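Local coordinates for uncharacterized protein (Enterococcus faecalis, PDB 3PM7) that is of unknown function but belongs to the PC4 transcriptional coactivator family, and so may bind nucleic acid, at residues N28-N33 against R42-D47; Y7-E12 against P46-M51; E11-L16 against P37-R42. All blocks are in the same frame, centred on the assembly; numbering follows the deposited sequence.

How the contacts relate
All three contacts reach one antiparallel sheet whose first three strands, 9-18, 24-30 and 38-44, are neighbours in that order; contact 2 adds the loop after strand 38-44. Contacts 1 and 2 lie closest, with centres about 4 Å apart, and backbone bonds tie them: L29 O to L10 N at 2.7 Å and L29 N to E11 O at 2.9 Å. Contact 3 is centred about 7 Å from contact 1 and about 9 Å from contact 2, and shares R42 with the former and E11 and E12 with the latter. It faces the second subunit. No active site is known; bound PEG, probably from the crystallisation liquor, is about 5 Å from the E12 and V13 side chains.

Contact 1 (N28-N33 against R42-D47); sequences NLISWN and REWAPD
A buried, mainly apolar side-chain contact joins N28, I30 and W32 to R42 and W44 diagonally across one side of the hairpin of strands 24-30 and 38-44, the second segment lying toward its open end. The two indoles come from opposite directions and meet rim to rim, W32 CH2 lying 4.0 Å from W44 CH2 and near the plane of both rings, so the benzene ends abut without stacking. Each ring then offers a face to a residue two places earlier in its own segment. I30 CG2 sits over the centre of the W32 ring, 3.5 Å above the plane, while CD at the base of the R42 guanidinium lies over W44, offset toward the rim. The other branch of I30 ends at CD1, 3.8 Å from W44 CZ2; a beta-branched residue suits this place because its two arms serve two rings. R42 is bent at chi3 (-40°), which brings its NE to 4.2 Å from the edge of W32 at CZ2, with guanidinium and indole nearly perpendicular (86°). Its charge is answered by D40. In PC4-like domains a curved antiparallel sheet of this kind is followed by a C-terminal helix, here 59-71, and these aromatic and polar residues line part of one side of that sheet. N28 brings its ND2 to 3.5 Å from W44 NE1, its amide turned 62° from the indole. Both nitrogens are donors and do not bond each other; instead a water accepts from both, firmly from W44 NE1 at 2.8 Å, in the indole plane, and weakly from N28 ND2 at 3.2 Å. The main partner of N28 ND2 is E26 OE1, while M51 packs on W32, R42 and W44, and F5 meets W44 edge-to-face.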
ATOM      1  N   ASN A  28       4.442  -4.639   5.873  1.00 28.00           N
ATOM      2  CA  ASN A  28       4.512  -5.466   7.094  1.00 26.64           C
ATOM      3  C   ASN A  28       3.176  -6.096   7.418  1.00 29.03           C
ATOM      4  O   ASN A  28       2.139  -5.569   7.021  1.00 27.98           O
ATOM      5  CB  ASN A  28       4.910  -4.614   8.306  1.00 24.29           C
ATOM      6  CG  ASN A  28       6.327  -4.079   8.191  1.00 32.08           C
ATOM      7  OD1 ASN A  28       7.242  -4.820   7.853  1.00 37.53           O
ATOM      8  ND2 ASN A  28       6.510  -2.793   8.463  1.00 30.67           N
ATOM      9  N   LEU A  29       3.198  -7.211   8.154  1.00 28.79           N
ATOM     10  CA  LEU A  29       1.968  -7.763   8.727  1.00 29.90           C
ATOM     11  C   LEU A  29       1.868  -7.279  10.166  1.00 27.78           C
ATOM     12  O   LEU A  29       2.785  -7.463  10.960  1.00 30.96           O
ATOM     13  CB  LEU A  29       1.949  -9.296   8.674  1.00 31.17           C
ATOM     14  CG  LEU A  29       0.694  -9.930   9.293  1.00 33.60           C
ATOM     15  CD1 LEU A  29      -0.483  -9.677   8.369  1.00 31.58           C
ATOM     16  CD2 LEU A  29       0.863 -11.437   9.519  1.00 35.30           C
ATOM     17  N   ILE A  30       0.762  -6.634  10.502  1.00 25.03           N
ATOM     18  CA  ILE A  30       0.688  -5.903  11.753  1.00 27.45           C
ATOM     19  C   ILE A  30      -0.620  -6.164  12.480  1.00 28.19           C
ATOM     20  O   ILE A  30      -1.687  -6.254  11.847  1.00 27.82           O
ATOM     21  CB  ILE A  30       0.799  -4.391  11.495  1.00 28.99           C
ATOM     22  CG1 ILE A  30       2.156  -4.080  10.869  1.00 30.40           C
ATOM     23  CG2 ILE A  30       0.656  -3.602  12.794  1.00 29.90           C
ATOM     24  CD1 ILE A  30       2.519  -2.644  10.953  1.00 26.42           C
ATOM     25  N   SER A  31      -0.525  -6.305  13.800  1.00 28.91           N
ATOM     26  CA  SER A  31      -1.695  -6.321  14.651  1.00 27.62           C
ATOM     27  C   SER A  31      -1.680  -4.998  15.417  1.00 30.72           C
ATOM     28  O   SER A  31      -0.852  -4.818  16.301  1.00 31.55           O
ATOM     29  CB  SER A  31      -1.636  -7.499  15.637  1.00 33.36           C
ATOM     30  OG  SER A  31      -2.817  -7.574  16.448  1.00 30.22           O
ATOM     31  N   TRP A  32      -2.555  -4.053  15.061  1.00 28.82           N
ATOM     32  CA  TRP A  32      -2.691  -2.827  15.870  1.00 31.11           C
ATOM     33  C   TRP A  32      -3.450  -3.137  17.154  1.00 33.45           C
ATOM     34  O   TRP A  32      -4.610  -3.550  17.108  1.00 32.99           O
ATOM     35  CB  TRP A  32      -3.430  -1.704  15.097  1.00 28.38           C
ATOM     36  CG  TRP A  32      -2.767  -1.306  13.786  1.00 31.52           C
ATOM     37  CD1 TRP A  32      -3.304  -1.409  12.531  1.00 33.47           C
ATOM     38  CD2 TRP A  32      -1.461  -0.733  13.615  1.00 28.90           C
ATOM     39  NE1 TRP A  32      -2.410  -0.942  11.599  1.00 31.29           N
ATOM     40  CE2 TRP A  32      -1.276  -0.521  12.239  1.00 31.90           C
ATOM     41  CE3 TRP A  32      -0.434  -0.376  14.495  1.00 33.94           C
ATOM     42  CZ2 TRP A  32      -0.103   0.031  11.720  1.00 38.89           C
ATOM     43  CZ3 TRP A  32       0.720   0.178  13.979  1.00 36.26           C
ATOM     44  CH2 TRP A  32       0.877   0.381  12.605  1.00 37.71           C
ATOM     45  N   ASN A  33      -2.794  -2.952  18.300  1.00 34.93           N
ATOM     46  CA  ASN A  33      -3.447  -3.076  19.594  1.00 36.21           C
ATOM     47  C   ASN A  33      -4.258  -4.356  19.753  1.00 35.32           C
ATOM     48  O   ASN A  33      -5.375  -4.304  20.256  1.00 35.25           O
ATOM     49  CB  ASN A  33      -4.383  -1.884  19.852  1.00 41.28           C
ATOM     50  CG  ASN A  33      -3.676  -0.550  19.769  1.00 47.05           C
ATOM     51  OD1 ASN A  33      -3.324  -0.091  18.680  1.00 52.49           O
ATOM     52  ND2 ASN A  33      -3.491   0.096  20.916  1.00 41.04           N
ATOM     53  N   ARG A  42       3.493   1.369   4.390  1.00 30.51           N
ATOM     54  CA  ARG A  42       3.673   2.626   5.085  1.00 29.42           C
ATOM     55  C   ARG A  42       5.153   2.970   5.210  1.00 30.34           C
ATOM     56  O   ARG A  42       6.005   2.088   5.154  1.00 35.06           O
ATOM     57  CB  ARG A  42       3.031   2.441   6.472  1.00 36.34           C
ATOM     58  CG  ARG A  42       3.293   3.480   7.529  1.00 38.43           C
ATOM     59  CD  ARG A  42       2.631   3.036   8.861  1.00 34.46           C
ATOM     60  NE  ARG A  42       1.315   2.441   8.624  1.00 33.09           N
ATOM     61  CZ  ARG A  42       0.176   3.127   8.507  1.00 38.81           C
ATOM     62  NH1 ARG A  42       0.173   4.456   8.619  1.00 37.82           N
ATOM     63  NH2 ARG A  42      -0.971   2.481   8.284  1.00 34.82           N
ATOM     64  N   GLU A  43       5.456   4.246   5.411  1.00 30.59           N
ATOM     65  CA  GLU A  43       6.827   4.695   5.648  1.00 38.24           C
ATOM     66  C   GLU A  43       7.168   4.573   7.146  1.00 39.64           C
ATOM     67  O   GLU A  43       6.356   4.923   7.996  1.00 35.82           O
ATOM     68  CB  GLU A  43       6.979   6.150   5.189  1.00 46.28           C
ATOM     69  CG  GLU A  43       8.432   6.586   4.902  1.00 55.74           C
ATOM     70  CD  GLU A  43       8.948   6.109   3.556  1.00 60.14           C
ATOM     71  OE1 GLU A  43       8.123   5.804   2.672  1.00 63.75           O
ATOM     72  OE2 GLU A  43      10.183   6.031   3.379  1.00 65.49           O
ATOM     73  N   TRP A  44       8.366   4.066   7.456  1.00 35.71           N
ATOM     74  CA  TRP A  44       8.800   3.871   8.839  1.00 34.02           C
ATOM     75  C   TRP A  44      10.191   4.443   9.065  1.00 42.37           C
ATOM     76  O   TRP A  44      11.084   4.261   8.224  1.00 41.22           O
ATOM     77  CB  TRP A  44       8.877   2.384   9.144  1.00 33.98           C
ATOM     78  CG  TRP A  44       7.561   1.712   9.274  1.00 34.06           C
ATOM     79  CD1 TRP A  44       6.852   1.093   8.282  1.00 33.25           C
ATOM     80  CD2 TRP A  44       6.786   1.577  10.479  1.00 31.11           C
ATOM     81  NE1 TRP A  44       5.677   0.571   8.801  1.00 31.61           N
ATOM     82  CE2 TRP A  44       5.616   0.867  10.145  1.00 30.17           C
ATOM     83  CE3 TRP A  44       6.973   1.987  11.801  1.00 34.61           C
ATOM     84  CZ2 TRP A  44       4.642   0.562  11.080  1.00 29.56           C
ATOM     85  CZ3 TRP A  44       5.988   1.675  12.746  1.00 33.12           C
ATOM     86  CH2 TRP A  44       4.848   0.967  12.376  1.00 31.91           C
ATOM     87  N   ALA A  45      10.390   5.094  10.207  1.00 41.33           N
ATOM     88  CA  ALA A  45      11.712   5.587  10.585  1.00 39.30           C
ATOM     89  C   ALA A  45      12.686   4.419  10.712  1.00 44.22           C
ATOM     90  O   ALA A  45      12.259   3.269  10.803  1.00 43.66           O
ATOM     91  CB  ALA A  45      11.633   6.385  11.891  1.00 37.14           C
ATOM     92  N   PRO A  46      14.004   4.711  10.725  1.00 49.74           N
ATOM     93  CA  PRO A  46      15.076   3.703  10.760  1.00 52.54           C
ATOM     94  C   PRO A  46      14.816   2.458  11.633  1.00 56.99           C
ATOM     95  O   PRO A  46      14.802   1.333  11.114  1.00 64.63           O
ATOM     96  CB  PRO A  46      16.272   4.498  11.291  1.00 52.34           C
ATOM     97  CG  PRO A  46      16.052   5.865  10.739  1.00 52.50           C
ATOM     98  CD  PRO A  46      14.554   6.083  10.712  1.00 48.75           C
ATOM     99  N   ASP A  47      14.630   2.631  12.933  1.00 45.72           N
ATOM    100  CA  ASP A  47      14.409   1.463  13.791  1.00 52.37           C
ATOM    101  C   ASP A  47      12.935   1.338  14.203  1.00 45.66           C
ATOM    102  O   ASP A  47      12.613   0.944  15.336  1.00 38.98           O
ATOM    103  CB  ASP A  47      15.320   1.499  15.024  1.00 60.63           C
ATOM    104  CG  ASP A  47      15.541   0.110  15.631  1.00 72.35           C
ATOM    105  OD1 ASP A  47      15.637  -0.872  14.856  1.00 75.36           O
ATOM    106  OD2 ASP A  47      15.623  -0.004  16.878  1.00 74.90           O
TER
HETATM  107  O   HOH W   1       3.989  -1.156   7.480  1.00 31.74           O

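Contact 2 (Y7-E12 against P46-M51); sequences YEILEE and PDHEKM
The imidazole of H48 is approached obliquely by both I9 and E12, so neither sits squarely over a face or at an edge, whereas it meets the W44 indole edge-to-face. I9 sends the end of its longer branch, CD1, to 3.6 Å from the modelled H48 ND1. CG1 stands beside the backbone N (chi1 -65°) and the branch runs on extended, which carries the methyl across to the ring. E12 arrives from the opposite direction to H48 on a chain extended beyond CG, its carboxylate turned 57° from the ring and OE2 3.1 Å from H48 NE2. The imidazole is probably turned over in the model, so its nitrogens cannot be assigned with confidence. A histidine suits the place in either orientation, since its ring can pack against an isoleucine methyl while also lying beside an acidic group. This surface contact attaches the loop between strands 38-44 and 51-52 to the start of strand 9-18, just after helix 3-8, where L10 and E11 both face L29 of strand 24-30 in a classic beta bulge.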
ATOM      1  N   TYR A   7       6.173  -5.153  19.123  1.00 44.63           N
ATOM      2  CA  TYR A   7       5.149  -6.131  19.454  1.00 37.56           C
ATOM      3  C   TYR A   7       4.053  -6.194  18.374  1.00 36.01           C
ATOM      4  O   TYR A   7       3.509  -7.263  18.063  1.00 36.84           O
ATOM      5  CB  TYR A   7       4.539  -5.783  20.812  1.00 40.12           C
ATOM      6  CG  TYR A   7       3.507  -6.781  21.290  1.00 49.25           C
ATOM      7  CD1 TYR A   7       2.143  -6.486  21.230  1.00 49.01           C
ATOM      8  CD2 TYR A   7       3.895  -8.026  21.801  1.00 51.44           C
ATOM      9  CE1 TYR A   7       1.193  -7.398  21.669  1.00 46.76           C
ATOM     10  CE2 TYR A   7       2.955  -8.943  22.239  1.00 49.89           C
ATOM     11  CZ  TYR A   7       1.606  -8.621  22.173  1.00 49.74           C
ATOM     12  OH  TYR A   7       0.665  -9.530  22.592  1.00 50.41           O
ATOM     13  N   GLU A   8       3.717  -5.042  17.810  1.00 33.66           N
ATOM     14  CA  GLU A   8       2.623  -4.963  16.842  1.00 34.90           C
ATOM     15  C   GLU A   8       3.032  -5.461  15.450  1.00 33.14           C
ATOM     16  O   GLU A   8       2.211  -6.020  14.718  1.00 33.36           O
ATOM     17  CB  GLU A   8       2.083  -3.530  16.788  1.00 33.72           C
ATOM     18  CG  GLU A   8       1.505  -3.078  18.136  1.00 38.77           C
ATOM     19  CD  GLU A   8       1.067  -1.626  18.136  1.00 44.87           C
ATOM     20  OE1 GLU A   8      -0.047  -1.350  18.617  1.00 47.77           O
ATOM     21  OE2 GLU A   8       1.830  -0.761  17.655  1.00 47.82           O
ATOM     22  N   ILE A   9       4.298  -5.283  15.089  1.00 33.48           N
ATOM     23  CA  ILE A   9       4.790  -5.794  13.807  1.00 30.45           C
ATOM     24  C   ILE A   9       5.029  -7.290  13.911  1.00 34.55           C
ATOM     25  O   ILE A   9       5.919  -7.737  14.631  1.00 39.83           O
ATOM     26  CB  ILE A   9       6.063  -5.042  13.361  1.00 33.95           C
ATOM     27  CG1 ILE A   9       5.700  -3.574  13.077  1.00 35.69           C
ATOM     28  CG2 ILE A   9       6.678  -5.692  12.110  1.00 29.91           C
ATOM     29  CD1 ILE A   9       6.870  -2.683  12.776  1.00 38.80           C
ATOM     30  N   LEU A  10       4.216  -8.076  13.218  1.00 34.78           N
ATOM     31  CA  LEU A  10       4.295  -9.521  13.362  1.00 32.52           C
ATOM     32  C   LEU A  10       5.321 -10.083  12.398  1.00 35.30           C
ATOM     33  O   LEU A  10       6.049 -11.012  12.731  1.00 34.76           O
ATOM     34  CB  LEU A  10       2.936 -10.175  13.133  1.00 31.74           C
ATOM     35  CG  LEU A  10       1.793  -9.559  13.960  1.00 33.36           C
ATOM     36  CD1 LEU A  10       0.473 -10.249  13.663  1.00 32.15           C
ATOM     37  CD2 LEU A  10       2.105  -9.625  15.435  1.00 29.33           C
ATOM     38  N   GLU A  11       5.370  -9.512  11.203  1.00 33.71           N
ATOM     39  CA  GLU A  11       6.282  -9.975  10.172  1.00 36.46           C
ATOM     40  C   GLU A  11       6.694  -8.794   9.309  1.00 36.64           C
ATOM     41  O   GLU A  11       5.848  -8.026   8.855  1.00 31.13           O
ATOM     42  CB  GLU A  11       5.611 -11.045   9.311  1.00 39.13           C
ATOM     43  CG  GLU A  11       6.555 -11.792   8.387  1.00 47.58           C
ATOM     44  CD  GLU A  11       5.833 -12.770   7.477  1.00 60.08           C
ATOM     45  OE1 GLU A  11       4.595 -12.662   7.332  1.00 64.73           O
ATOM     46  OE2 GLU A  11       6.503 -13.652   6.900  1.00 67.86           O
ATOM     47  N   GLU A  12       7.990  -8.632   9.084  1.00 37.83           N
ATOM     48  CA  GLU A  12       8.429  -7.641   8.101  1.00 39.91           C
ATOM     49  C   GLU A  12       8.499  -8.358   6.784  1.00 39.34           C
ATOM     50  O   GLU A  12       9.372  -9.196   6.578  1.00 39.49           O
ATOM     51  CB  GLU A  12       9.769  -7.009   8.493  1.00 42.50           C
ATOM     52  CG  GLU A  12       9.739  -6.514   9.940  1.00 53.37           C
ATOM     53  CD  GLU A  12      10.967  -5.726  10.361  1.00 62.25           C
ATOM     54  OE1 GLU A  12      11.945  -5.644   9.582  1.00 63.74           O
ATOM     55  OE2 GLU A  12      10.941  -5.184  11.490  1.00 63.51           O
ATOM     56  N   PRO A  46      14.004   4.711  10.725  1.00 49.74           N
ATOM     57  CA  PRO A  46      15.076   3.703  10.760  1.00 52.54           C
ATOM     58  C   PRO A  46      14.816   2.458  11.633  1.00 56.99           C
ATOM     59  O   PRO A  46      14.802   1.333  11.114  1.00 64.63           O
ATOM     60  CB  PRO A  46      16.272   4.498  11.291  1.00 52.34           C
ATOM     61  CG  PRO A  46      16.052   5.865  10.739  1.00 52.50           C
ATOM     62  CD  PRO A  46      14.554   6.083  10.712  1.00 48.75           C
ATOM     63  N   ASP A  47      14.630   2.631  12.933  1.00 45.72           N
ATOM     64  CA  ASP A  47      14.409   1.463  13.791  1.00 52.37           C
ATOM     65  C   ASP A  47      12.935   1.338  14.203  1.00 45.66           C
ATOM     66  O   ASP A  47      12.613   0.944  15.336  1.00 38.98           O
ATOM     67  CB  ASP A  47      15.320   1.499  15.024  1.00 60.63           C
ATOM     68  CG  ASP A  47      15.541   0.110  15.631  1.00 72.35           C
ATOM     69  OD1 ASP A  47      15.637  -0.872  14.856  1.00 75.36           O
ATOM     70  OD2 ASP A  47      15.623  -0.004  16.878  1.00 74.90           O
ATOM     71  N   HIS A  48      12.051   1.670  13.266  1.00 43.91           N
ATOM     72  CA  HIS A  48      10.616   1.648  13.503  1.00 44.80           C
ATOM     73  C   HIS A  48      10.243   2.472  14.725  1.00 48.98           C
ATOM     74  O   HIS A  48       9.305   2.127  15.435  1.00 50.91           O
ATOM     75  CB  HIS A  48      10.119   0.207  13.704  1.00 42.61           C
ATOM     76  CG  HIS A  48      10.405  -0.694  12.545  1.00 42.38           C
ATOM     77  ND1 HIS A  48       9.617  -0.721  11.417  1.00 41.43           N
ATOM     78  CD2 HIS A  48      11.409  -1.575  12.325  1.00 44.00           C
ATOM     79  CE1 HIS A  48      10.116  -1.588  10.551  1.00 39.45           C
ATOM     80  NE2 HIS A  48      11.203  -2.123  11.082  1.00 45.13           N
ATOM     81  N   GLU A  49      10.961   3.557  14.971  1.00 48.50           N
ATOM     82  CA  GLU A  49      10.711   4.348  16.173  1.00 54.82           C
ATOM     83  C   GLU A  49       9.485   5.238  15.981  1.00 53.07           C
ATOM     84  O   GLU A  49       8.964   5.813  16.927  1.00 52.13           O
ATOM     85  CB  GLU A  49      11.933   5.213  16.506  1.00 65.05           C
ATOM     86  CG  GLU A  49      12.190   6.321  15.492  1.00 73.78           C
ATOM     87  CD  GLU A  49      13.564   6.962  15.646  1.00 85.55           C
ATOM     88  OE1 GLU A  49      14.096   7.492  14.639  1.00 85.70           O
ATOM     89  OE2 GLU A  49      14.110   6.936  16.774  1.00 91.21           O
ATOM     90  N   LYS A  50       9.040   5.357  14.737  1.00 51.32           N
ATOM     91  CA  LYS A  50       7.969   6.271  14.393  1.00 46.42           C
ATOM     92  C   LYS A  50       7.460   5.902  13.019  1.00 41.87           C
ATOM     93  O   LYS A  50       8.238   5.458  12.159  1.00 36.59           O
ATOM     94  CB  LYS A  50       8.492   7.706  14.405  1.00 49.88           C
ATOM     95  CG  LYS A  50       7.479   8.767  14.032  1.00 58.49           C
ATOM     96  CD  LYS A  50       8.053  10.162  14.241  1.00 63.24           C
ATOM     97  CE  LYS A  50       7.081  11.239  13.788  1.00 67.89           C
ATOM     98  NZ  LYS A  50       6.591  10.990  12.399  1.00 70.29           N
HETATM   99  N   MSE A  51       6.159   6.087  12.806  1.00 39.42           N
HETATM  100  CA  MSE A  51       5.543   5.726  11.534  1.00 40.20           C
HETATM  101  C   MSE A  51       5.108   6.962  10.754  1.00 38.00           C
HETATM  102  O   MSE A  51       4.892   8.027  11.312  1.00 35.66           O
HETATM  103  CB  MSE A  51       4.349   4.788  11.757  1.00 45.35           C
HETATM  104  CG  MSE A  51       3.055   5.498  12.108  1.00 49.34           C
HETATM  105 SE   MSE A  51       1.467   4.330  12.208  1.00 64.11          SE
HETATM  106  CE  MSE A  51       1.733   3.604  13.993  1.00 64.02           C
TER

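Contact 3 (E11-L16 against P37-R42); sequences EEVAVL and PKFDLR
L16 and V13, on the outermost strand 9-18, reach L41 and F39 on strand 38-44, past strand 24-30, which lies between them in the antiparallel sheet of this PC4-like domain. The L16 side chain leaves CB with CG beside the backbone N (chi1 -53°), and at CG its two methyls part. CD1 points toward strand 38-44 and meets L41 CD1 at 3.5 Å, tighter than a usual carbon contact, with the two side chains crossing at about a right angle. L16 CD2 turns back along its own strand and lies 4.0 Å from A14 CB. Leucine suits both ends of this meeting because its branch point sets the methyls far enough from the backbone to span an intervening strand. Three places earlier, V13 sends CG2 to the edge of the F39 ring, 4.2 Å from CE2 and near the ring plane, again crossing at about a right angle, and the F39 ring in turn stacks on F62 of helix 59-71. V13 and A14 both face L27 in a classic beta bulge, which interrupts the simple alternation of sides along the strand, and the second subunit packs against this region: its M72, T68 and E64 touch V13, A14 and L16, while L41 packs on L41 of that subunit, so the apolar layer contributes to the dimer interface. D40 and R42 alternate with F39 and L41 along strand 38-44, and R42 grips D40 side-on, in the guanidinium plane and through the syn lone pairs of both oxygens, while T56 OG1 also bonds D40 OD2 and G52 O receives R42 NH1. The two arms of the salt bridge are equal: R42 NE to D40 OD1 is 2.7 Å, and R42 NH2 to D40 OD2 is 2.7 Å at a nearly straight 167°.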
ATOM      1  N   GLU A  11       5.370  -9.512  11.203  1.00 33.71           N
ATOM      2  CA  GLU A  11       6.282  -9.975  10.172  1.00 36.46           C
ATOM      3  C   GLU A  11       6.694  -8.794   9.309  1.00 36.64           C
ATOM      4  O   GLU A  11       5.848  -8.026   8.855  1.00 31.13           O
ATOM      5  CB  GLU A  11       5.611 -11.045   9.311  1.00 39.13           C
ATOM      6  CG  GLU A  11       6.555 -11.792   8.387  1.00 47.58           C
ATOM      7  CD  GLU A  11       5.833 -12.770   7.477  1.00 60.08           C
ATOM      8  OE1 GLU A  11       4.595 -12.662   7.332  1.00 64.73           O
ATOM      9  OE2 GLU A  11       6.503 -13.652   6.900  1.00 67.86           O
ATOM     10  N   GLU A  12       7.990  -8.632   9.084  1.00 37.83           N
ATOM     11  CA  GLU A  12       8.429  -7.641   8.101  1.00 39.91           C
ATOM     12  C   GLU A  12       8.499  -8.358   6.784  1.00 39.34           C
ATOM     13  O   GLU A  12       9.372  -9.196   6.578  1.00 39.49           O
ATOM     14  CB  GLU A  12       9.769  -7.009   8.493  1.00 42.50           C
ATOM     15  CG  GLU A  12       9.739  -6.514   9.940  1.00 53.37           C
ATOM     16  CD  GLU A  12      10.967  -5.726  10.361  1.00 62.25           C
ATOM     17  OE1 GLU A  12      11.945  -5.644   9.582  1.00 63.74           O
ATOM     18  OE2 GLU A  12      10.941  -5.184  11.490  1.00 63.51           O
ATOM     19  N   VAL A  13       7.570  -8.031   5.889  1.00 33.21           N
ATOM     20  CA  VAL A  13       7.418  -8.769   4.651  1.00 33.67           C
ATOM     21  C   VAL A  13       8.261  -8.226   3.469  1.00 38.36           C
ATOM     22  O   VAL A  13       8.759  -8.999   2.657  1.00 38.59           O
ATOM     23  CB  VAL A  13       5.941  -8.802   4.227  1.00 34.40           C
ATOM     24  CG1 VAL A  13       5.813  -9.613   2.966  1.00 37.79           C
ATOM     25  CG2 VAL A  13       5.097  -9.426   5.325  1.00 29.31           C
ATOM     26  N   ALA A  14       8.392  -6.907   3.358  1.00 34.50           N
ATOM     27  CA  ALA A  14       9.137  -6.308   2.250  1.00 43.29           C
ATOM     28  C   ALA A  14       9.580  -4.891   2.576  1.00 42.37           C
ATOM     29  O   ALA A  14       8.852  -4.138   3.233  1.00 34.34           O
ATOM     30  CB  ALA A  14       8.290  -6.306   0.972  1.00 46.11           C
ATOM     31  N   VAL A  15      10.775  -4.534   2.107  1.00 40.90           N
ATOM     32  CA  VAL A  15      11.248  -3.158   2.162  1.00 37.71           C
ATOM     33  C   VAL A  15      11.245  -2.669   0.726  1.00 39.18           C
ATOM     34  O   VAL A  15      11.991  -3.193  -0.103  1.00 40.06           O
ATOM     35  CB  VAL A  15      12.687  -3.059   2.724  1.00 42.94           C
ATOM     36  CG1 VAL A  15      13.201  -1.624   2.645  1.00 45.28           C
ATOM     37  CG2 VAL A  15      12.741  -3.574   4.159  1.00 42.42           C
ATOM     38  N   LEU A  16      10.399  -1.681   0.436  1.00 32.41           N
ATOM     39  CA  LEU A  16      10.175  -1.202  -0.938  1.00 34.36           C
ATOM     40  C   LEU A  16      11.141  -0.092  -1.352  1.00 36.68           C
ATOM     41  O   LEU A  16      11.443   0.067  -2.535  1.00 40.91           O
ATOM     42  CB  LEU A  16       8.728  -0.695  -1.097  1.00 32.93           C
ATOM     43  CG  LEU A  16       7.613  -1.655  -0.671  1.00 32.32           C
ATOM     44  CD1 LEU A  16       6.242  -1.105  -1.085  1.00 32.10           C
ATOM     45  CD2 LEU A  16       7.853  -3.033  -1.294  1.00 32.48           C
ATOM     46  N   PRO A  37      -4.746  -9.302  12.548  1.00 30.04           N
ATOM     47  CA  PRO A  37      -3.592  -8.859  11.768  1.00 28.58           C
ATOM     48  C   PRO A  37      -3.970  -8.437  10.371  1.00 28.48           C
ATOM     49  O   PRO A  37      -4.849  -9.032   9.750  1.00 30.10           O
ATOM     50  CB  PRO A  37      -2.689 -10.114  11.712  1.00 27.66           C
ATOM     51  CG  PRO A  37      -3.100 -10.936  12.917  1.00 28.58           C
ATOM     52  CD  PRO A  37      -4.605 -10.699  13.010  1.00 30.87           C
ATOM     53  N   LYS A  38      -3.284  -7.416   9.871  1.00 27.30           N
ATOM     54  CA  LYS A  38      -3.521  -6.929   8.528  1.00 31.14           C
ATOM     55  C   LYS A  38      -2.209  -6.514   7.861  1.00 29.15           C
ATOM     56  O   LYS A  38      -1.275  -6.078   8.522  1.00 31.89           O
ATOM     57  CB  LYS A  38      -4.488  -5.745   8.573  1.00 34.77           C
ATOM     58  CG  LYS A  38      -5.944  -6.145   8.839  1.00 40.59           C
ATOM     59  CD  LYS A  38      -6.906  -4.951   8.907  1.00 42.35           C
ATOM     60  CE  LYS A  38      -8.278  -5.395   9.429  1.00 51.68           C
ATOM     61  NZ  LYS A  38      -9.296  -4.281   9.487  1.00 61.12           N
ATOM     62  N   PHE A  39      -2.139  -6.641   6.545  1.00 28.91           N
ATOM     63  CA  PHE A  39      -1.012  -6.093   5.817  1.00 29.62           C
ATOM     64  C   PHE A  39      -1.072  -4.574   5.820  1.00 34.64           C
ATOM     65  O   PHE A  39      -2.141  -3.988   5.717  1.00 36.59           O
ATOM     66  CB  PHE A  39      -0.981  -6.652   4.400  1.00 33.80           C
ATOM     67  CG  PHE A  39      -0.621  -8.106   4.356  1.00 40.03           C
ATOM     68  CD1 PHE A  39      -1.598  -9.075   4.177  1.00 44.98           C
ATOM     69  CD2 PHE A  39       0.694  -8.505   4.531  1.00 40.78           C
ATOM     70  CE1 PHE A  39      -1.263 -10.420   4.149  1.00 47.82           C
ATOM     71  CE2 PHE A  39       1.040  -9.853   4.525  1.00 44.45           C
ATOM     72  CZ  PHE A  39       0.067 -10.810   4.320  1.00 47.00           C
ATOM     73  N   ASP A  40       0.094  -3.949   5.940  1.00 33.54           N
ATOM     74  CA  ASP A  40       0.206  -2.523   6.188  1.00 31.85           C
ATOM     75  C   ASP A  40       1.352  -2.005   5.322  1.00 32.05           C
ATOM     76  O   ASP A  40       2.463  -2.558   5.337  1.00 27.43           O
ATOM     77  CB  ASP A  40       0.488  -2.268   7.683  1.00 31.36           C
ATOM     78  CG  ASP A  40       0.485  -0.786   8.045  1.00 38.48           C
ATOM     79  OD1 ASP A  40       1.565  -0.180   8.210  1.00 38.75           O
ATOM     80  OD2 ASP A  40      -0.604  -0.215   8.168  1.00 43.10           O
ATOM     81  N   LEU A  41       1.078  -0.959   4.554  1.00 29.75           N
ATOM     82  CA  LEU A  41       2.053  -0.423   3.598  1.00 31.55           C
ATOM     83  C   LEU A  41       2.283   1.031   3.967  1.00 29.33           C
ATOM     84  O   LEU A  41       1.370   1.839   3.895  1.00 33.44           O
ATOM     85  CB  LEU A  41       1.478  -0.505   2.185  1.00 33.94           C
ATOM     86  CG  LEU A  41       2.425  -0.315   1.004  1.00 47.48           C
ATOM     87  CD1 LEU A  41       3.510  -1.354   1.052  1.00 43.32           C
ATOM     88  CD2 LEU A  41       1.654  -0.413  -0.308  1.00 53.47           C
ATOM     89  N   ARG A  42       3.493   1.369   4.390  1.00 30.51           N
ATOM     90  CA  ARG A  42       3.673   2.626   5.085  1.00 29.42           C
ATOM     91  C   ARG A  42       5.153   2.970   5.210  1.00 30.34           C
ATOM     92  O   ARG A  42       6.005   2.088   5.154  1.00 35.06           O
ATOM     93  CB  ARG A  42       3.031   2.441   6.472  1.00 36.34           C
ATOM     94  CG  ARG A  42       3.293   3.480   7.529  1.00 38.43           C
ATOM     95  CD  ARG A  42       2.631   3.036   8.861  1.00 34.46           C
ATOM     96  NE  ARG A  42       1.315   2.441   8.624  1.00 33.09           N
ATOM     97  CZ  ARG A  42       0.176   3.127   8.507  1.00 38.81           C
ATOM     98  NH1 ARG A  42       0.173   4.456   8.619  1.00 37.82           N
ATOM     99  NH2 ARG A  42      -0.971   2.481   8.284  1.00 34.82           N
TER